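Local coordinates for flavin prenyltransferase UbiX (Methanocaldococcus jannaschii, PDB 6M8V), which probably transfers a dimethylallyl group from dimethylallyl monophosphate to the flavin N5 and C6 atoms of FMN, making the prenylated cofactor used by UbiD decarboxylases, at residues V5-A10 with R18-L23; V29-S34 with K54-Y59. All blocks are in the same frame, centred on the assembly; numbering follows the deposited sequence.

In the fold
From the N terminus the chain runs out along strand 2-7, turns through residues 8-10 against FMN and returns in helix 13-22. Interaction 1 (5-10 with 18-23) closes this short loop by packing the helix on its own strand. The chain then enters strand 28-33 beside strand 2-7, passes through helices 35-45 and 50-53, and comes back to strand 58-61, outermost in this chain's sheet, where interaction 2 (29-34 with 54-59) closes the second, longer loop. The two loops follow in series, neither nested nor crossed. Val5 N to Asn30 O, 2.7 Å, probably a hydrogen bond, joins them within one parallel sheet, and the loops after strands 2-7 and 28-33 reach the FMN phosphate.

Interaction 1: V5-A10 with R18-L23; sequences VCITGA and RLLEVL. With FMN (flavin mononucleotide), chain B.
Val5 and Leu20 meet where helix 13-22 packs on strand 2-7, the first strand-helix step of a beta-alpha-beta unit in the flavoprotein fold. The short axes of strand 5-7 and helix 18-22 run nearly antiparallel, at 158°, and the contact is wholly apolar. The Leu20 side chain crosses that of Val5 obliquely and sets its CD2 methyl against the branch point, with Leu20 CD2 4.2 Å from Val5 CB and similarly close to both valine methyls. The valine fork is turned with CG1 anti to the backbone N (chi1 173°), which leaves CG2 to face the neighbouring leucines: Val5 CG2 lies 4.3 Å from Leu19 CD2 and, more loosely, approaches Leu23 CD1. Two residues further along the strand, the other Leu20 methyl is used, CD1 standing 4.4 Å from the terminal CD1 of Ile7. Leu20 thus spans two strand residues on the same face, while Leu19 continues onto Val80 and Val82 of strand 78-84. On the far side of the helix, Arg18 NE forms a salt bridge with Glu21 OE2, 2.9 Å, and Arg18 NH1 goes on to Asn161. Beyond Ile7 the strand opens into the FMN pocket. Thr8 OG1 is held by Pro83 O and Ser85 N, and Gly9 centres an inverse gamma turn closed by Ala10 N to Thr8 O. Gly9 N points to phosphate O1P and Gly9 O to ribityl O2', both modelled closer than a normal hydrogen bond, so their exact lengths are doubtful. The Ala10 CB methyl sits over the face of the flavin, 3.5 Å from FMN C4.

Interaction 2: V29-S34 with K54-Y59; sequences VNLIIS and KLATDY. With FMN (flavin mononucleotide), chain B.
Leu31 N donates to Asp58 O at 2.9 Å, pairing strand 28-33 with 58-61, the outermost strand of this chain's sheet. Helices 35-45 and 50-53 join these parallel neighbours in a beta-alpha-beta crossover. The carbonyl of Val29 takes Asp58 N at 3.1 Å and a weak bond from Thr57 N. Thr57 OG1 answers from the side chain, receiving Val29 N almost straight (170°) at 3.3 Å. On the sheet face of Asn30 and Asp58 the two side chains lie alongside and point the same way, their amide and carboxylate planes almost perpendicular; Asn30 OD1 is buried without a partner. On the other face Ala56 CB presses tightly on Leu31 CB, 3.5 Å away. Tyr59 reaches along the strand because its CG is anti to the backbone N (chi1 175°). The Tyr59 and Ile33 side chains cross at about a right angle, and Ile33 CG1 lies at the ring edge near its plane, 3.8 Å from Tyr59 CE1, while Leu31 CG approaches Tyr59 CD1. The hydroxyl is hydrogen-bonded to Glu61 OE1, and the Trp49 ring meets that of Tyr59 with the planes at about 40°. An alanine in place of Tyr59 would probably leave Ile33 CG1 without its aromatic neighbour and Glu61 without the hydroxyl. At the strand's end Ser34, the N-cap of helix 35-45, bonds Ala37 N through OG and donates to FMN O1P at 2.7 Å. Helix 35-45 packs on Ile33 and Tyr59 through Lys38, Leu20 of helix 13-22 reaches Val29 and Leu31, and strand 2-7 flanks strand 28-33 opposite 58-61.

Interaction 1: V5-A10 with R18-L23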
loop_
_atom_site.group_PDB
_atom_site.type_symbol
_atom_site.label_atom_id
_atom_site.label_comp_id
_atom_site.label_asym_id
_atom_site.label_seq_id
_atom_site.Cartn_x
_atom_site.Cartn_y
_atom_site.Cartn_z
ATOM N N VAL A 5 -20.810 -19.111 21.497
ATOM C CA VAL A 5 -21.246 -17.764 21.846
ATOM C C VAL A 5 -20.240 -17.188 22.833
ATOM O O VAL A 5 -19.997 -17.773 23.895
ATOM C CB VAL A 5 -22.668 -17.758 22.428
ATOM C CG1 VAL A 5 -23.017 -16.373 22.946
ATOM C CG2 VAL A 5 -23.670 -18.204 21.376
ATOM N N CYS A 6 -19.647 -16.047 22.479
ATOM C CA CYS A 6 -18.620 -15.401 23.286
ATOM C C CYS A 6 -19.113 -14.020 23.689
ATOM O O CYS A 6 -19.379 -13.179 22.823
ATOM C CB CYS A 6 -17.300 -15.291 22.515
ATOM S SG CYS A 6 -16.702 -16.831 21.746
ATOM N N ILE A 7 -19.214 -13.782 24.994
ATOM C CA ILE A 7 -19.662 -12.504 25.540
ATOM C C ILE A 7 -18.447 -11.765 26.078
ATOM O O ILE A 7 -17.760 -12.263 26.976
ATOM C CB ILE A 7 -20.712 -12.690 26.647
ATOM C CG1 ILE A 7 -21.728 -13.769 26.257
ATOM C CG2 ILE A 7 -21.402 -11.364 26.949
ATOM C CD1 ILE A 7 -22.848 -13.968 27.280
ATOM N N THR A 8 -18.189 -10.573 25.553
ATOM C CA THR A 8 -17.080 -9.752 26.023
ATOM C C THR A 8 -17.613 -8.481 26.669
ATOM O O THR A 8 -18.794 -8.140 26.559
ATOM C CB THR A 8 -16.104 -9.414 24.885
ATOM O OG1 THR A 8 -16.767 -8.630 23.884
ATOM C CG2 THR A 8 -15.561 -10.684 24.258
ATOM N N GLY A 9 -16.716 -7.780 27.355
ATOM C CA GLY A 9 -17.099 -6.640 28.164
ATOM C C GLY A 9 -17.443 -5.383 27.393
ATOM O O GLY A 9 -16.674 -4.424 27.381
ATOM N N ALA A 10 -18.601 -5.366 26.748
ATOM C CA ALA A 10 -19.099 -4.154 26.124
ATOM C C ALA A 10 -20.585 -4.052 26.416
ATOM O O ALA A 10 -21.240 -5.045 26.738
ATOM C CB ALA A 10 -18.830 -4.131 24.612
ATOM N N ARG A 18 -30.572 -12.739 24.848
ATOM C CA ARG A 18 -31.671 -13.090 23.954
ATOM C C ARG A 18 -31.243 -14.122 22.915
ATOM O O ARG A 18 -32.000 -15.051 22.610
ATOM C CB ARG A 18 -32.214 -11.836 23.272
ATOM C CG ARG A 18 -33.388 -12.090 22.331
ATOM C CD ARG A 18 -34.601 -12.676 23.066
ATOM N NE ARG A 18 -34.809 -12.066 24.378
ATOM C CZ ARG A 18 -35.340 -10.861 24.570
ATOM N NH1 ARG A 18 -35.721 -10.123 23.533
ATOM N NH2 ARG A 18 -35.486 -10.389 25.801
ATOM N N LEU A 19 -30.040 -13.973 22.351
ATOM C CA LEU A 19 -29.560 -14.957 21.383
ATOM C C LEU A 19 -29.450 -16.343 22.011
ATOM O O LEU A 19 -29.788 -17.349 21.376
ATOM C CB LEU A 19 -28.208 -14.524 20.809
ATOM C CG LEU A 19 -27.495 -15.547 19.915
ATOM C CD1 LEU A 19 -28.278 -15.800 18.632
ATOM C CD2 LEU A 19 -26.058 -15.111 19.591
ATOM N N LEU A 20 -28.981 -16.413 23.258
ATOM C CA LEU A 20 -28.803 -17.706 23.914
ATOM C C LEU A 20 -30.133 -18.412 24.138
ATOM O O LEU A 20 -30.206 -19.644 24.054
ATOM C CB LEU A 20 -28.077 -17.529 25.245
ATOM C CG LEU A 20 -26.559 -17.372 25.211
ATOM C CD1 LEU A 20 -26.082 -16.834 26.540
ATOM C CD2 LEU A 20 -25.891 -18.694 24.905
ATOM N N GLU A 21 -31.196 -17.660 24.434
ATOM C CA GLU A 21 -32.465 -18.328 24.703
ATOM C C GLU A 21 -33.198 -18.717 23.424
ATOM O O GLU A 21 -33.839 -19.773 23.390
ATOM C CB GLU A 21 -33.359 -17.470 25.607
ATOM C CG GLU A 21 -33.501 -16.008 25.241
ATOM C CD GLU A 21 -33.977 -15.180 26.426
ATOM O OE1 GLU A 21 -33.554 -15.480 27.565
ATOM O OE2 GLU A 21 -34.782 -14.243 26.227
ATOM N N VAL A 22 -33.103 -17.919 22.356
ATOM C CA VAL A 22 -33.679 -18.361 21.090
ATOM C C VAL A 22 -32.889 -19.501 20.458
ATOM O O VAL A 22 -33.407 -20.174 19.563
ATOM C CB VAL A 22 -33.815 -17.198 20.084
ATOM C CG1 VAL A 22 -34.590 -16.040 20.703
ATOM C CG2 VAL A 22 -32.448 -16.749 19.589
ATOM N N LEU A 23 -31.656 -19.745 20.903
ATOM C CA LEU A 23 -30.842 -20.851 20.412
ATOM C C LEU A 23 -30.963 -22.106 21.262
ATOM O O LEU A 23 -30.425 -23.152 20.861
ATOM C CB LEU A 23 -29.366 -20.437 20.347
ATOM C CG LEU A 23 -28.906 -19.613 19.139
ATOM C CD1 LEU A 23 -27.426 -19.332 19.255
ATOM C CD2 LEU A 23 -29.213 -20.377 17.870
HETATM N N1 FMN B . -15.623 -1.258 25.602
HETATM C C2 FMN B . -16.093 -1.171 24.308
HETATM O O2 FMN B . -15.288 -1.333 23.405
HETATM N N3 FMN B . -17.429 -0.908 24.026
HETATM C C4 FMN B . -18.309 -0.741 25.087
HETATM O O4 FMN B . -19.511 -0.515 24.916
HETATM C C4A FMN B . -17.838 -0.829 26.389
HETATM N N5 FMN B . -18.729 -0.653 27.416
HETATM C C5A FMN B . -18.286 -0.737 28.712
HETATM C C6 FMN B . -19.206 -0.560 29.727
HETATM C C7 FMN B . -18.786 -0.636 31.041
HETATM C C7M FMN B . -19.790 -0.447 32.130
HETATM C C8 FMN B . -17.455 -0.891 31.340
HETATM C C8M FMN B . -17.030 -0.974 32.774
HETATM C C9 FMN B . -16.528 -1.071 30.318
HETATM C C9A FMN B . -16.947 -0.994 28.995
HETATM N N10 FMN B . -16.043 -1.174 27.962
HETATM C C10 FMN B . -16.495 -1.085 26.656
HETATM C "C1'" FMN B . -14.588 -1.439 28.255
HETATM C "C2'" FMN B . -14.206 -2.902 28.059
HETATM O "O2'" FMN B . -14.931 -3.709 28.960
HETATM C "C3'" FMN B . -12.720 -3.131 28.290
HETATM O "O3'" FMN B . -11.984 -2.682 27.171
HETATM C "C4'" FMN B . -12.429 -4.601 28.591
HETATM O "O4'" FMN B . -11.041 -4.775 28.760
HETATM C "C5'" FMN B . -12.931 -5.561 27.517
HETATM O "O5'" FMN B . -12.409 -6.849 27.783
HETATM P P FMN B . -13.082 -8.188 27.180
HETATM O O1P FMN B . -14.458 -8.346 27.762
HETATM O O2P FMN B . -13.204 -8.030 25.683
HETATM O O3P FMN B . -12.222 -9.384 27.506
#

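Interaction 2: V29-S34 with K54-Y59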
loop_
_atom_site.group_PDB
_atom_site.type_symbol
_atom_site.label_atom_id
_atom_site.label_comp_id
_atom_site.label_asym_id
_atom_site.label_seq_id
_atom_site.Cartn_x
_atom_site.Cartn_y
_atom_site.Cartn_z
ATOM N N VAL A 29 -24.928 -25.206 21.907
ATOM C CA VAL A 29 -24.355 -23.898 22.185
ATOM C C VAL A 29 -23.267 -24.059 23.235
ATOM O O VAL A 29 -23.522 -24.568 24.334
ATOM C CB VAL A 29 -25.429 -22.903 22.647
ATOM C CG1 VAL A 29 -24.789 -21.592 23.070
ATOM C CG2 VAL A 29 -26.446 -22.678 21.534
ATOM N N ASN A 30 -22.054 -23.634 22.894
ATOM C CA ASN A 30 -20.969 -23.497 23.854
ATOM C C ASN A 30 -20.787 -22.021 24.183
ATOM O O ASN A 30 -20.804 -21.170 23.290
ATOM C CB ASN A 30 -19.667 -24.088 23.310
ATOM C CG ASN A 30 -19.723 -25.599 23.175
ATOM O OD1 ASN A 30 -20.790 -26.176 22.980
ATOM N ND2 ASN A 30 -18.569 -26.248 23.275
ATOM N N LEU A 31 -20.631 -21.724 25.470
ATOM C CA LEU A 31 -20.638 -20.356 25.962
ATOM C C LEU A 31 -19.328 -20.038 26.664
ATOM O O LEU A 31 -18.822 -20.844 27.451
ATOM C CB LEU A 31 -21.808 -20.132 26.923
ATOM C CG LEU A 31 -22.005 -18.761 27.573
ATOM C CD1 LEU A 31 -22.285 -17.682 26.535
ATOM C CD2 LEU A 31 -23.142 -18.842 28.574
ATOM N N ILE A 32 -18.781 -18.863 26.362
ATOM C CA ILE A 32 -17.637 -18.306 27.075
ATOM C C ILE A 32 -17.979 -16.869 27.442
ATOM O O ILE A 32 -18.494 -16.119 26.606
ATOM C CB ILE A 32 -16.346 -18.352 26.233
ATOM C CG1 ILE A 32 -16.197 -19.701 25.527
ATOM C CG2 ILE A 32 -15.133 -18.059 27.109
ATOM C CD1 ILE A 32 -15.182 -19.693 24.394
ATOM N N ILE A 33 -17.698 -16.490 28.686
ATOM C CA ILE A 33 -17.983 -15.151 29.193
ATOM C C ILE A 33 -16.700 -14.600 29.800
ATOM O O ILE A 33 -16.135 -15.208 30.718
ATOM C CB ILE A 33 -19.123 -15.154 30.230
ATOM C CG1 ILE A 33 -20.368 -15.839 29.658
ATOM C CG2 ILE A 33 -19.459 -13.736 30.665
ATOM C CD1 ILE A 33 -21.493 -16.033 30.669
ATOM N N SER A 34 -16.234 -13.464 29.286
ATOM C CA SER A 34 -15.026 -12.861 29.829
ATOM C C SER A 34 -15.308 -12.247 31.198
ATOM O O SER A 34 -16.454 -11.950 31.552
ATOM C CB SER A 34 -14.478 -11.787 28.889
ATOM O OG SER A 34 -15.319 -10.646 28.883
ATOM N N LYS A 54 -26.370 -20.935 32.517
ATOM C CA LYS A 54 -27.228 -22.108 32.422
ATOM C C LYS A 54 -27.972 -22.211 31.097
ATOM O O LYS A 54 -28.596 -23.244 30.847
ATOM C CB LYS A 54 -28.251 -22.139 33.567
ATOM C CG LYS A 54 -28.793 -20.786 33.981
ATOM C CD LYS A 54 -29.999 -20.916 34.907
ATOM C CE LYS A 54 -29.645 -21.606 36.213
ATOM N NZ LYS A 54 -29.067 -20.656 37.206
ATOM N N LEU A 55 -27.931 -21.187 30.241
ATOM C CA LEU A 55 -28.653 -21.261 28.974
ATOM C C LEU A 55 -27.872 -21.963 27.874
ATOM O O LEU A 55 -28.369 -22.046 26.746
ATOM C CB LEU A 55 -29.047 -19.866 28.495
ATOM C CG LEU A 55 -29.543 -18.900 29.572
ATOM C CD1 LEU A 55 -29.771 -17.519 28.976
ATOM C CD2 LEU A 55 -30.813 -19.446 30.211
ATOM N N ALA A 56 -26.682 -22.471 28.164
ATOM C CA ALA A 56 -25.826 -23.077 27.158
ATOM C C ALA A 56 -25.678 -24.571 27.407
ATOM O O ALA A 56 -25.770 -25.040 28.544
ATOM C CB ALA A 56 -24.444 -22.421 27.149
ATOM N N THR A 57 -25.437 -25.313 26.324
ATOM C CA THR A 57 -25.156 -26.739 26.446
ATOM C C THR A 57 -23.798 -27.004 27.085
ATOM O O THR A 57 -23.581 -28.093 27.622
ATOM C CB THR A 57 -25.222 -27.410 25.072
ATOM O OG1 THR A 57 -26.334 -26.886 24.338
ATOM C CG2 THR A 57 -25.390 -28.918 25.220
ATOM N N ASP A 58 -22.881 -26.039 27.033
ATOM C CA ASP A 58 -21.586 -26.157 27.687
ATOM C C ASP A 58 -21.061 -24.764 27.992
ATOM O O ASP A 58 -21.380 -23.799 27.291
ATOM C CB ASP A 58 -20.573 -26.911 26.821
ATOM C CG ASP A 58 -20.663 -28.408 26.992
ATOM O OD1 ASP A 58 -20.871 -28.864 28.138
ATOM O OD2 ASP A 58 -20.523 -29.128 25.979
ATOM N N TYR A 59 -20.251 -24.671 29.042
ATOM C CA TYR A 59 -19.609 -23.424 29.428
ATOM C C TYR A 59 -18.132 -23.678 29.676
ATOM O O TYR A 59 -17.757 -24.732 30.193
ATOM C CB TYR A 59 -20.252 -22.812 30.685
ATOM C CG TYR A 59 -19.535 -21.577 31.185
ATOM C CD1 TYR A 59 -19.785 -20.332 30.624
ATOM C CD2 TYR A 59 -18.592 -21.660 32.205
ATOM C CE1 TYR A 59 -19.121 -19.197 31.067
ATOM C CE2 TYR A 59 -17.924 -20.531 32.657
ATOM C CZ TYR A 59 -18.193 -19.303 32.083
ATOM O OH TYR A 59 -17.536 -18.176 32.528
HETATM N N1 FMN B . -15.623 -1.258 25.602
HETATM C C2 FMN B . -16.093 -1.171 24.308
HETATM O O2 FMN B . -15.288 -1.333 23.405
HETATM N N3 FMN B . -17.429 -0.908 24.026
HETATM C C4 FMN B . -18.309 -0.741 25.087
HETATM O O4 FMN B . -19.511 -0.515 24.916
HETATM C C4A FMN B . -17.838 -0.829 26.389
HETATM N N5 FMN B . -18.729 -0.653 27.416
HETATM C C5A FMN B . -18.286 -0.737 28.712
HETATM C C6 FMN B . -19.206 -0.560 29.727
HETATM C C7 FMN B . -18.786 -0.636 31.041
HETATM C C7M FMN B . -19.790 -0.447 32.130
HETATM C C8 FMN B . -17.455 -0.891 31.340
HETATM C C8M FMN B . -17.030 -0.974 32.774
HETATM C C9 FMN B . -16.528 -1.071 30.318
HETATM C C9A FMN B . -16.947 -0.994 28.995
HETATM N N10 FMN B . -16.043 -1.174 27.962
HETATM C C10 FMN B . -16.495 -1.085 26.656
HETATM C "C1'" FMN B . -14.588 -1.439 28.255
HETATM C "C2'" FMN B . -14.206 -2.902 28.059
HETATM O "O2'" FMN B . -14.931 -3.709 28.960
HETATM C "C3'" FMN B . -12.720 -3.131 28.290
HETATM O "O3'" FMN B . -11.984 -2.682 27.171
HETATM C "C4'" FMN B . -12.429 -4.601 28.591
HETATM O "O4'" FMN B . -11.041 -4.775 28.760
HETATM C "C5'" FMN B . -12.931 -5.561 27.517
HETATM O "O5'" FMN B . -12.409 -6.849 27.783
HETATM P P FMN B . -13.082 -8.188 27.180
HETATM O O1P FMN B . -14.458 -8.346 27.762
HETATM O O2P FMN B . -13.204 -8.030 25.683
HETATM O O3P FMN B . -12.222 -9.384 27.506
#